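Local atomic coordinates of citrate synthase (Pyrobaculum aerophilum, PDB entry 2IBP), a protein that probably catalyses the condensation of oxaloacetate with acetyl-CoA and water to citrate and CoA, a step of the tricarboxylic acid cycle. Residues G44-W47 and R52-E55; L208-D213 and A299-E304; D124-K129 and A151-A156; A238-A243 and V373-H378. All blocks are in the same frame, centred on the assembly; numbering follows the deposited sequence. Where two conformers were deposited one is given.

Contact 1. Residues G44-W47 and R52-E55; sequences GILW and RIEE
R52 keeps CG beside its own backbone N (chi1 -69°), and this sets R52 CG 3.5 Å from NE1 of W47. A bend at chi3 (62°) then carries the guanidinium over to I45. There I45 CG1 lies over one face of the group, and I45 CG2 is 3.7 Å from R52 NE. R52 NE pairs with E54 OE1 at 3.3 Å, a salt bridge with a weak hydrogen bond. I45 CG2 also rests above one face of the W47 indole, toward its rim. The backbone is joined by I53 N, which donates to L46 O at 2.9 Å with an N-H...O angle of 157°. L46 CB meets I53 CG2 at 4.0 Å. A water donates hydrogen bonds to G44 O and E54 OE2 and weakly accepts from R52 NH1, linking the residue before the strand to the helix. W47 NE1 bonds D400 of the second subunit. W47 and R52 form a non-hydrogen-bonded antiparallel pair close to the turn of the hairpin 45-48/51-52. R52 is also the N-cap of helix 53-59. Strand 45-48 is the middle of three, flanked by 37-40 and 51-52. L46 and I53 both pack on P297 of helix 297-313, while I53 also touches I209 of helix 198-210.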
loop_
_atom_site.group_PDB
_atom_site.type_symbol
_atom_site.label_atom_id
_atom_site.label_comp_id
_atom_site.label_asym_id
_atom_site.label_seq_id
_atom_site.Cartn_x
_atom_site.Cartn_y
_atom_site.Cartn_z
ATOM N N GLY A 44 -5.898 -13.950 26.985
ATOM C CA GLY A 44 -5.101 -14.672 25.999
ATOM C C GLY A 44 -5.950 -15.565 25.125
ATOM O O GLY A 44 -5.660 -16.741 24.957
ATOM N N ILE A 45 -7.012 -14.984 24.562
ATOM C CA ILE A 45 -7.935 -15.716 23.710
ATOM C C ILE A 45 -8.009 -15.025 22.354
ATOM O O ILE A 45 -8.036 -13.791 22.263
ATOM C CB ILE A 45 -9.361 -15.730 24.314
ATOM C CG1 ILE A 45 -9.347 -16.302 25.733
ATOM C CG2 ILE A 45 -10.298 -16.548 23.443
ATOM C CD1 ILE A 45 -10.670 -16.124 26.464
ATOM N N LEU A 46 -8.037 -15.835 21.306
ATOM C CA LEU A 46 -8.158 -15.352 19.943
ATOM C C LEU A 46 -9.318 -16.094 19.306
ATOM O O LEU A 46 -9.421 -17.314 19.455
ATOM C CB LEU A 46 -6.883 -15.675 19.163
ATOM C CG LEU A 46 -6.897 -15.428 17.658
ATOM C CD1 LEU A 46 -7.192 -13.945 17.291
ATOM C CD2 LEU A 46 -5.592 -15.883 17.046
ATOM N N TRP A 47 -10.206 -15.354 18.649
ATOM C CA TRP A 47 -11.316 -15.963 17.901
ATOM C C TRP A 47 -11.253 -15.581 16.435
ATOM O O TRP A 47 -10.907 -14.448 16.104
ATOM C CB TRP A 47 -12.681 -15.461 18.381
ATOM C CG TRP A 47 -13.088 -15.795 19.781
ATOM C CD1 TRP A 47 -13.897 -16.825 20.179
ATOM C CD2 TRP A 47 -12.817 -15.028 20.950
ATOM N NE1 TRP A 47 -14.088 -16.778 21.535
ATOM C CE2 TRP A 47 -13.462 -15.664 22.029
ATOM C CE3 TRP A 47 -12.065 -13.875 21.200
ATOM C CZ2 TRP A 47 -13.404 -15.166 23.337
ATOM C CZ3 TRP A 47 -12.027 -13.373 22.494
ATOM C CH2 TRP A 47 -12.674 -14.032 23.548
ATOM N N ARG A 52 -12.878 -20.151 18.793
ATOM C CA ARG A 52 -11.582 -20.037 19.449
ATOM C C ARG A 52 -10.489 -20.691 18.619
ATOM O O ARG A 52 -10.690 -21.755 18.024
ATOM C CB ARG A 52 -11.618 -20.666 20.843
ATOM C CG ARG A 52 -12.463 -19.889 21.827
ATOM C CD ARG A 52 -12.289 -20.381 23.251
ATOM N NE ARG A 52 -10.917 -20.223 23.721
ATOM C CZ ARG A 52 -10.510 -20.521 24.951
ATOM N NH1 ARG A 52 -9.237 -20.367 25.276
ATOM N NH2 ARG A 52 -11.370 -20.988 25.848
ATOM N N ILE A 53 -9.327 -20.047 18.584
ATOM C CA ILE A 53 -8.210 -20.572 17.825
ATOM C C ILE A 53 -7.809 -21.974 18.265
ATOM O O ILE A 53 -7.417 -22.786 17.417
ATOM C CB ILE A 53 -6.981 -19.628 17.858
ATOM C CG1 ILE A 53 -5.995 -19.983 16.744
ATOM C CG2 ILE A 53 -6.318 -19.642 19.241
ATOM C CD1 ILE A 53 -6.544 -19.772 15.359
ATOM N N GLU A 54 -7.893 -22.272 19.560
ATOM C CA GLU A 54 -7.559 -23.630 20.031
ATOM C C GLU A 54 -8.405 -24.683 19.316
ATOM O O GLU A 54 -7.903 -25.739 18.916
ATOM C CB GLU A 54 -7.784 -23.791 21.538
ATOM C CG GLU A 54 -6.821 -23.048 22.400
ATOM C CD GLU A 54 -7.150 -21.581 22.534
ATOM O OE1 GLU A 54 -8.253 -21.144 22.096
ATOM O OE2 GLU A 54 -6.315 -20.879 23.140
ATOM N N GLU A 55 -9.702 -24.414 19.187
ATOM C CA GLU A 55 -10.613 -25.363 18.553
ATOM C C GLU A 55 -10.285 -25.532 17.074
ATOM O O GLU A 55 -10.301 -26.634 16.541
ATOM C CB GLU A 55 -12.057 -24.896 18.715
ATOM C CG GLU A 55 -12.509 -24.791 20.154
ATOM C CD GLU A 55 -12.474 -26.126 20.873
ATOM O OE1 GLU A 55 -12.597 -27.175 20.201
ATOM O OE2 GLU A 55 -12.338 -26.119 22.116
HETATM O O HOH W 1 -6.722 -19.238 25.123
#

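Contact 2. Residues L208-D213 and A299-E304; sequences LILHAD and AKIFKE
L210 meets I301 and F302 where two helices pack in the largely helical citrate synthase fold. It lies near the C-terminal end of helix 198-210, and its partners lie on helix 297-313. The backbones stay well apart: the CA atoms of L210 and F302, the nearest pair, are 8.2 Å from each other.

The contact across the two segments is apolar. L210 projects toward the other helix and divides its two methyls between two partners. CD2 of L210 meets CD1 of I301 at 3.9 Å, methyl to methyl. I301 reaches it with CG1 beside the backbone N and CD1 carried outward (chi2 167°). On the F302 side, CD1 of L210 approaches the ring obliquely and lies 3.9 Å from F302 CB. The first torsion of F302, -149°, leaves both its CB and its ring atom CD1 against that same methyl of L210.

On the polar side, F302 O accepts from S306 OG, one turn on in its own helix.

E304 and D308 bind magnesium in a crystal structure of this protein. The side chain of F302 is about 9 Å from that of D346, predicted to be an active-site residue. The contact joins the end of helix 198-210 to the helix that also carries E304 and D308. The closest atoms across it are L210 CD1 and F302 CD1, 3.8 Å apart.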
loop_
_atom_site.group_PDB
_atom_site.type_symbol
_atom_site.label_atom_id
_atom_site.label_comp_id
_atom_site.label_asym_id
_atom_site.label_seq_id
_atom_site.Cartn_x
_atom_site.Cartn_y
_atom_site.Cartn_z
ATOM N N LEU A 208 -0.248 -21.744 9.237
ATOM C CA LEU A 208 -1.145 -20.983 8.380
ATOM C C LEU A 208 -2.438 -20.672 9.121
ATOM O O LEU A 208 -2.970 -19.576 9.026
ATOM C CB LEU A 208 -1.416 -21.708 7.065
ATOM C CG LEU A 208 -0.253 -21.894 6.104
ATOM C CD1 LEU A 208 -0.689 -22.696 4.910
ATOM C CD2 LEU A 208 0.387 -20.591 5.666
ATOM N N ILE A 209 -2.980 -21.655 9.828
ATOM C CA ILE A 209 -4.176 -21.394 10.612
ATOM C C ILE A 209 -3.908 -20.312 11.650
ATOM O O ILE A 209 -4.659 -19.358 11.796
ATOM C CB ILE A 209 -4.616 -22.665 11.375
ATOM C CG1 ILE A 209 -5.105 -23.711 10.371
ATOM C CG2 ILE A 209 -5.677 -22.325 12.429
ATOM C CD1 ILE A 209 -5.387 -25.073 10.980
ATOM N N LEU A 210 -2.800 -20.452 12.361
ATOM C CA LEU A 210 -2.535 -19.590 13.499
ATOM C C LEU A 210 -2.290 -18.146 13.160
ATOM O O LEU A 210 -2.513 -17.299 14.000
ATOM C CB LEU A 210 -1.375 -20.103 14.336
ATOM C CG LEU A 210 -1.608 -21.431 15.069
ATOM C CD1 LEU A 210 -0.290 -21.799 15.759
ATOM C CD2 LEU A 210 -2.777 -21.377 16.045
ATOM N N HIS A 211 -1.840 -17.864 11.943
ATOM C CA HIS A 211 -1.520 -16.489 11.572
ATOM C C HIS A 211 -2.481 -15.892 10.568
ATOM O O HIS A 211 -2.239 -14.799 10.060
ATOM C CB HIS A 211 -0.081 -16.445 11.052
ATOM C CG HIS A 211 0.925 -16.823 12.101
ATOM N ND1 HIS A 211 1.153 -18.133 12.466
ATOM C CD2 HIS A 211 1.709 -16.064 12.908
ATOM C CE1 HIS A 211 2.016 -18.164 13.471
ATOM N NE2 HIS A 211 2.385 -16.922 13.744
ATOM N N ALA A 212 -3.605 -16.572 10.333
ATOM C CA ALA A 212 -4.561 -16.170 9.299
ATOM C C ALA A 212 -5.133 -14.766 9.455
ATOM O O ALA A 212 -5.377 -14.085 8.443
ATOM C CB ALA A 212 -5.659 -17.193 9.177
ATOM N N ASP A 213 -5.399 -14.356 10.692
ATOM C CA ASP A 213 -5.837 -12.978 10.940
ATOM C C ASP A 213 -5.497 -12.583 12.355
ATOM O O ASP A 213 -5.393 -13.439 13.240
ATOM C CB ASP A 213 -7.326 -12.762 10.697
ATOM C CG ASP A 213 -7.649 -11.290 10.477
ATOM O OD1 ASP A 213 -6.999 -10.682 9.602
ATOM O OD2 ASP A 213 -8.502 -10.721 11.197
ATOM N N ALA A 299 1.034 -19.121 20.484
ATOM C CA ALA A 299 2.364 -19.573 20.919
ATOM C C ALA A 299 2.281 -20.905 21.653
ATOM O O ALA A 299 3.103 -21.802 21.422
ATOM C CB ALA A 299 3.023 -18.506 21.803
ATOM N N LYS A 300 1.262 -21.044 22.490
ATOM C CA LYS A 300 1.058 -22.266 23.278
ATOM C C LYS A 300 0.882 -23.461 22.341
ATOM O O LYS A 300 1.506 -24.512 22.501
ATOM C CB LYS A 300 -0.151 -22.106 24.190
ATOM C CG LYS A 300 -0.354 -23.268 25.142
ATOM C CD LYS A 300 -1.337 -22.926 26.260
ATOM C CE LYS A 300 -0.778 -21.853 27.204
ATOM N NZ LYS A 300 -1.757 -21.433 28.259
ATOM N N ILE A 301 0.065 -23.256 21.318
ATOM C CA ILE A 301 -0.209 -24.288 20.352
ATOM C C ILE A 301 1.008 -24.601 19.501
ATOM O O ILE A 301 1.336 -25.768 19.268
ATOM C CB ILE A 301 -1.366 -23.867 19.422
ATOM C CG1 ILE A 301 -2.646 -23.643 20.234
ATOM C CG2 ILE A 301 -1.601 -24.898 18.333
ATOM C CD1 ILE A 301 -3.752 -22.938 19.468
ATOM N N PHE A 302 1.688 -23.569 19.018
ATOM C CA PHE A 302 2.816 -23.818 18.140
ATOM C C PHE A 302 4.008 -24.418 18.885
ATOM O O PHE A 302 4.761 -25.206 18.320
ATOM C CB PHE A 302 3.192 -22.606 17.308
ATOM C CG PHE A 302 3.759 -22.982 15.983
ATOM C CD1 PHE A 302 2.950 -23.556 15.017
ATOM C CD2 PHE A 302 5.098 -22.848 15.722
ATOM C CE1 PHE A 302 3.462 -23.957 13.815
ATOM C CE2 PHE A 302 5.609 -23.215 14.509
ATOM C CZ PHE A 302 4.783 -23.775 13.547
ATOM N N LYS A 303 4.151 -24.063 20.156
ATOM C CA LYS A 303 5.180 -24.660 21.015
ATOM C C LYS A 303 5.023 -26.186 21.034
ATOM O O LYS A 303 5.978 -26.932 20.861
ATOM C CB LYS A 303 5.018 -24.162 22.440
ATOM C CG LYS A 303 5.925 -24.870 23.421
ATOM C CD LYS A 303 5.590 -24.500 24.840
ATOM C CE LYS A 303 6.532 -25.208 25.797
ATOM N NZ LYS A 303 6.147 -24.967 27.208
ATOM N N GLU A 304 3.789 -26.641 21.229
ATOM C CA GLU A 304 3.516 -28.073 21.285
ATOM C C GLU A 304 3.797 -28.764 19.964
ATOM O O GLU A 304 4.275 -29.882 19.937
ATOM C CB GLU A 304 2.116 -28.360 21.807
ATOM C CG GLU A 304 1.984 -27.975 23.266
ATOM C CD GLU A 304 3.071 -28.627 24.129
ATOM O OE1 GLU A 304 3.352 -29.834 23.936
ATOM O OE2 GLU A 304 3.662 -27.932 24.973
#

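Contact 3. Residues D124-K129 and A151-A156; sequences DEDNQK and AEKLVA
K153 runs straight at the carboxylate of D124. The two side chains come from opposite directions, whereas D126 crosses the lysine at about a right angle. Beyond CG the lysine is extended, which brings its NZ from helix 141-169 to the start of helix 125-135. NZ of K153 meets OD2 of D124 on the syn side at 3.0 Å, 28° out of the carboxylate plane. A weak bond from NZ reaches OD1 of D124 as well. NZ of K153 is also placed 2.7 Å from OD2 of D126 in a salt bridge, although the position of that oxygen is less certain. A water accepts from K153 NZ at 2.8 Å and from D126 N, closing the group.

D124 is the N-cap of helix 125-135. Its CG stands anti to the backbone N (chi1 -178°), and OD1 of D124 takes a bond from N127 N at 2.9 Å, from above the carboxylate plane. With an alanine here, the backbone N-H of N127 would probably lose its cap and K153 one of its two anionic mates. OD2 of D124 has a further partner in Y234 OH, and OD1 of D126 pairs with R149.

The result is a salt-bridge network pinning one helix start to the flank of another. Two carboxylates around one ammonium would be expected to keep K153 protonated, and the helix start is likely to favour the ionised form of D124.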
loop_
_atom_site.group_PDB
_atom_site.type_symbol
_atom_site.label_atom_id
_atom_site.label_comp_id
_atom_site.label_asym_id
_atom_site.label_seq_id
_atom_site.Cartn_x
_atom_site.Cartn_y
_atom_site.Cartn_z
ATOM N N ASP A 124 -5.721 -11.393 -14.712
ATOM C CA ASP A 124 -6.841 -12.144 -14.144
ATOM C C ASP A 124 -8.135 -11.587 -14.733
ATOM O O ASP A 124 -8.487 -10.434 -14.508
ATOM C CB ASP A 124 -6.846 -12.016 -12.622
ATOM C CG ASP A 124 -7.958 -12.818 -11.959
ATOM O OD1 ASP A 124 -9.114 -12.724 -12.400
ATOM O OD2 ASP A 124 -7.649 -13.550 -11.006
ATOM N N GLU A 125 -8.839 -12.406 -15.510
ATOM C CA GLU A 125 -10.061 -11.939 -16.188
ATOM C C GLU A 125 -11.168 -11.484 -15.241
ATOM O O GLU A 125 -11.877 -10.513 -15.516
ATOM C CB GLU A 125 -10.579 -13.026 -17.136
ATOM C CG GLU A 125 -9.611 -13.359 -18.263
ATOM C CD GLU A 125 -10.090 -14.503 -19.150
ATOM O OE1 GLU A 125 -11.259 -14.931 -19.011
ATOM O OE2 GLU A 125 -9.288 -14.976 -19.987
ATOM N N ASP A 126 -11.326 -12.195 -14.139
ATOM C CA ASP A 126 -12.296 -11.824 -13.120
ATOM C C ASP A 126 -11.949 -10.459 -12.563
ATOM O O ASP A 126 -12.806 -9.635 -12.318
ATOM C CB ASP A 126 -12.296 -12.838 -11.980
ATOM C CG ASP A 126 -12.882 -14.177 -12.384
ATOM O OD1 ASP A 126 -13.768 -14.204 -13.270
ATOM O OD2 ASP A 126 -12.489 -15.195 -11.778
ATOM N N ASN A 127 -10.676 -10.272 -12.255
ATOM C CA ASN A 127 -10.231 -9.017 -11.718
ATOM C C ASN A 127 -10.568 -7.898 -12.704
ATOM O O ASN A 127 -11.048 -6.848 -12.301
ATOM C CB ASN A 127 -8.723 -9.057 -11.459
ATOM C CG ASN A 127 -8.264 -7.999 -10.465
ATOM O OD1 ASN A 127 -8.918 -7.772 -9.448
ATOM N ND2 ASN A 127 -7.047 -7.479 -10.674
ATOM N N GLN A 128 -10.242 -8.099 -13.982
ATOM C CA GLN A 128 -10.549 -7.085 -15.010
ATOM C C GLN A 128 -12.039 -6.726 -15.015
ATOM O O GLN A 128 -12.420 -5.560 -15.074
ATOM C CB GLN A 128 -10.124 -7.548 -16.400
ATOM C CG GLN A 128 -8.671 -8.024 -16.505
ATOM C CD GLN A 128 -7.674 -7.159 -15.746
ATOM O OE1 GLN A 128 -7.507 -5.970 -16.028
ATOM N NE2 GLN A 128 -6.951 -7.782 -14.820
ATOM N N LYS A 129 -12.872 -7.748 -14.919
ATOM C CA LYS A 129 -14.312 -7.563 -14.923
ATOM C C LYS A 129 -14.757 -6.782 -13.692
ATOM O O LYS A 129 -15.605 -5.903 -13.779
ATOM C CB LYS A 129 -15.017 -8.920 -14.997
ATOM C CG LYS A 129 -16.505 -8.838 -15.221
ATOM C CD LYS A 129 -17.097 -10.226 -15.448
ATOM C CE LYS A 129 -18.582 -10.151 -15.806
ATOM N NZ LYS A 129 -19.407 -9.571 -14.709
ATOM N N ALA A 151 -10.610 -13.274 -4.218
ATOM C CA ALA A 151 -10.098 -13.503 -2.864
ATOM C C ALA A 151 -9.585 -14.945 -2.737
ATOM O O ALA A 151 -8.470 -15.178 -2.249
ATOM C CB ALA A 151 -11.158 -13.200 -1.816
ATOM N N GLU A 152 -10.357 -15.913 -3.227
ATOM C CA GLU A 152 -9.917 -17.312 -3.211
ATOM C C GLU A 152 -8.622 -17.515 -4.010
ATOM O O GLU A 152 -7.709 -18.201 -3.572
ATOM C CB GLU A 152 -11.014 -18.226 -3.774
ATOM C CG GLU A 152 -12.213 -18.313 -2.899
ATOM C CD GLU A 152 -13.252 -19.292 -3.408
ATOM O OE1 GLU A 152 -13.047 -19.910 -4.483
ATOM O OE2 GLU A 152 -14.253 -19.474 -2.691
ATOM N N LYS A 153 -8.521 -16.860 -5.156
ATOM C CA LYS A 153 -7.346 -16.987 -5.992
ATOM C C LYS A 153 -6.124 -16.476 -5.267
ATOM O O LYS A 153 -5.057 -17.070 -5.346
ATOM C CB LYS A 153 -7.507 -16.237 -7.295
ATOM C CG LYS A 153 -8.457 -16.892 -8.253
ATOM C CD LYS A 153 -8.648 -16.010 -9.440
ATOM C CE LYS A 153 -9.625 -16.563 -10.418
ATOM N NZ LYS A 153 -9.819 -15.545 -11.493
ATOM N N LEU A 154 -6.261 -15.333 -4.602
ATOM C CA LEU A 154 -5.123 -14.770 -3.857
ATOM C C LEU A 154 -4.631 -15.714 -2.739
ATOM O O LEU A 154 -3.430 -15.901 -2.536
ATOM C CB LEU A 154 -5.530 -13.409 -3.288
ATOM C CG LEU A 154 -5.442 -12.298 -4.340
ATOM C CD1 LEU A 154 -6.357 -11.123 -4.056
ATOM C CD2 LEU A 154 -3.998 -11.823 -4.541
ATOM N N VAL A 155 -5.568 -16.321 -2.034
ATOM C CA VAL A 155 -5.220 -17.252 -0.968
ATOM C C VAL A 155 -4.547 -18.495 -1.589
ATOM O O VAL A 155 -3.545 -19.004 -1.086
ATOM C CB VAL A 155 -6.478 -17.637 -0.189
ATOM C CG1 VAL A 155 -6.169 -18.756 0.827
ATOM C CG2 VAL A 155 -7.058 -16.407 0.494
ATOM N N ALA A 156 -5.088 -18.963 -2.706
ATOM C CA ALA A 156 -4.549 -20.157 -3.358
ATOM C C ALA A 156 -3.181 -19.993 -3.981
ATOM O O ALA A 156 -2.389 -20.932 -4.007
ATOM C CB ALA A 156 -5.540 -20.659 -4.418
HETATM O O HOH W 2 -10.261 -15.132 -14.198
#

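Contact 4. Residues A238-A243 and V373-H378; sequences AAAIAA and VGWVAH
Between segments 238-243 and 373-378 the nearest CA atoms are those of A240 and W375, 7.5 Å apart. W375 fills the gap between them. Its CG lies beside the backbone N (chi1 -66°), and the indole turns a face to the other helix. A240 CB sits over the centre of that face. It is 3.5 Å from the centroid of the six-membered ring of W375, 14° off the ring normal, which makes a CH-pi contact. CD2 and CE2, the two fusion atoms of the indole, are the ring atoms nearest this methyl. I241 reaches the far end of the indole, crossing it at about a right angle. There I241 CG1 meets CZ3 of W375 at 3.8 Å, obliquely to the ring. An alanine in place of W375 would probably open a gap between the helices and leave the methyl of A240 without its aromatic cover. NE1 of W375 is bonded to S219 OG. Another side of helix 233-244 meets the second subunit, where A239 packs on A239 of that chain. The contact thus rests on dispersion and CH-pi attraction, and the one polar atom of the indole is satisfied away from A240 and I241.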
loop_
_atom_site.group_PDB
_atom_site.type_symbol
_atom_site.label_atom_id
_atom_site.label_comp_id
_atom_site.label_asym_id
_atom_site.label_seq_id
_atom_site.Cartn_x
_atom_site.Cartn_y
_atom_site.Cartn_z
ATOM N N ALA A 238 -0.954 -6.564 -2.693
ATOM C CA ALA A 238 0.420 -6.151 -2.982
ATOM C C ALA A 238 0.839 -5.060 -1.980
ATOM O O ALA A 238 1.948 -5.102 -1.444
ATOM C CB ALA A 238 0.551 -5.658 -4.418
ATOM N N ALA A 239 -0.070 -4.122 -1.689
ATOM C CA ALA A 239 0.191 -3.065 -0.711
ATOM C C ALA A 239 0.361 -3.629 0.700
ATOM O O ALA A 239 1.220 -3.196 1.432
ATOM C CB ALA A 239 -0.918 -2.005 -0.731
ATOM N N ALA A 240 -0.482 -4.588 1.080
ATOM C CA ALA A 240 -0.353 -5.247 2.380
ATOM C C ALA A 240 1.038 -5.881 2.524
ATOM O O ALA A 240 1.692 -5.747 3.559
ATOM C CB ALA A 240 -1.421 -6.305 2.527
ATOM N N ILE A 241 1.487 -6.547 1.461
ATOM C CA ILE A 241 2.827 -7.160 1.409
ATOM C C ILE A 241 3.911 -6.106 1.551
ATOM O O ILE A 241 4.895 -6.309 2.250
ATOM C CB ILE A 241 2.986 -7.972 0.125
ATOM C CG1 ILE A 241 2.035 -9.174 0.166
ATOM C CG2 ILE A 241 4.434 -8.429 -0.083
ATOM C CD1 ILE A 241 1.882 -9.891 -1.173
ATOM N N ALA A 242 3.734 -4.988 0.859
ATOM C CA ALA A 242 4.686 -3.874 0.958
ATOM C C ALA A 242 4.840 -3.454 2.413
ATOM O O ALA A 242 5.944 -3.218 2.906
ATOM C CB ALA A 242 4.199 -2.714 0.110
ATOM N N ALA A 243 3.736 -3.369 3.130
ATOM C CA ALA A 243 3.809 -2.967 4.532
ATOM C C ALA A 243 4.435 -4.073 5.371
ATOM O O ALA A 243 5.243 -3.817 6.269
ATOM C CB ALA A 243 2.408 -2.625 5.065
ATOM N N VAL A 373 -5.533 -14.504 3.656
ATOM C CA VAL A 373 -6.969 -14.688 3.799
ATOM C C VAL A 373 -7.592 -13.604 4.681
ATOM O O VAL A 373 -8.673 -13.115 4.392
ATOM C CB VAL A 373 -7.378 -16.100 4.255
ATOM C CG1 VAL A 373 -6.943 -16.401 5.684
ATOM C CG2 VAL A 373 -8.900 -16.256 4.098
ATOM N N GLY A 374 -6.903 -13.222 5.752
ATOM C CA GLY A 374 -7.375 -12.137 6.593
ATOM C C GLY A 374 -7.433 -10.846 5.788
ATOM O O GLY A 374 -8.412 -10.118 5.838
ATOM N N TRP A 375 -6.393 -10.571 5.008
ATOM C CA TRP A 375 -6.362 -9.345 4.231
ATOM C C TRP A 375 -7.556 -9.255 3.302
ATOM O O TRP A 375 -8.257 -8.240 3.304
ATOM C CB TRP A 375 -5.085 -9.225 3.413
ATOM C CG TRP A 375 -3.844 -9.066 4.210
ATOM C CD1 TRP A 375 -3.706 -8.429 5.384
ATOM C CD2 TRP A 375 -2.517 -9.400 3.772
ATOM N NE1 TRP A 375 -2.383 -8.428 5.771
ATOM C CE2 TRP A 375 -1.637 -9.025 4.795
ATOM C CE3 TRP A 375 -1.998 -10.020 2.631
ATOM C CZ2 TRP A 375 -0.268 -9.245 4.717
ATOM C CZ3 TRP A 375 -0.632 -10.264 2.568
ATOM C CH2 TRP A 375 0.209 -9.882 3.609
ATOM N N VAL A 376 -7.774 -10.295 2.502
ATOM C CA VAL A 376 -8.887 -10.266 1.540
ATOM C C VAL A 376 -10.251 -10.218 2.257
ATOM O O VAL A 376 -11.154 -9.473 1.841
ATOM C CB VAL A 376 -8.794 -11.345 0.451
ATOM C CG1 VAL A 376 -7.510 -11.163 -0.343
ATOM C CG2 VAL A 376 -8.866 -12.756 1.061
ATOM N N ALA A 377 -10.393 -10.951 3.357
ATOM C CA ALA A 377 -11.648 -10.920 4.126
ATOM C C ALA A 377 -11.903 -9.505 4.632
ATOM O O ALA A 377 -13.035 -9.015 4.641
ATOM C CB ALA A 377 -11.596 -11.893 5.305
ATOM N N HIS A 378 -10.843 -8.857 5.114
ATOM C CA HIS A 378 -10.970 -7.500 5.645
ATOM C C HIS A 378 -11.368 -6.512 4.564
ATOM O O HIS A 378 -12.217 -5.676 4.793
ATOM C CB HIS A 378 -9.693 -7.048 6.328
ATOM C CG HIS A 378 -9.604 -7.447 7.763
ATOM N ND1 HIS A 378 -10.189 -6.716 8.777
ATOM C CD2 HIS A 378 -8.947 -8.466 8.368
ATOM C CE1 HIS A 378 -9.928 -7.288 9.936
ATOM N NE2 HIS A 378 -9.191 -8.361 9.715
#

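How the contacts relate
Contacts 1, 2 and 4 are buried, and contact 3 is partly buried. Contact 4 lies nearest the centre of the chain. The chemistry differs: contacts 2 and 4 are apolar, contact 3 is ionic, and contact 1 mixes a backbone bond with apolar and charged groups. Contacts 1 and 2 adjoin, since I53 CG1 lies 3.6 Å from L210 CD2. Contacts 2 and 4 are joined by a probable hydrogen bond between D213 OD2 and H378 NE2, 2.9 Å apart. Contacts 3 and 4 meet through helices 141-169 and 363-382, where A151 packs on V376. Contacts 1, 3 and 4 also touch the second subunit; contact 2 does not.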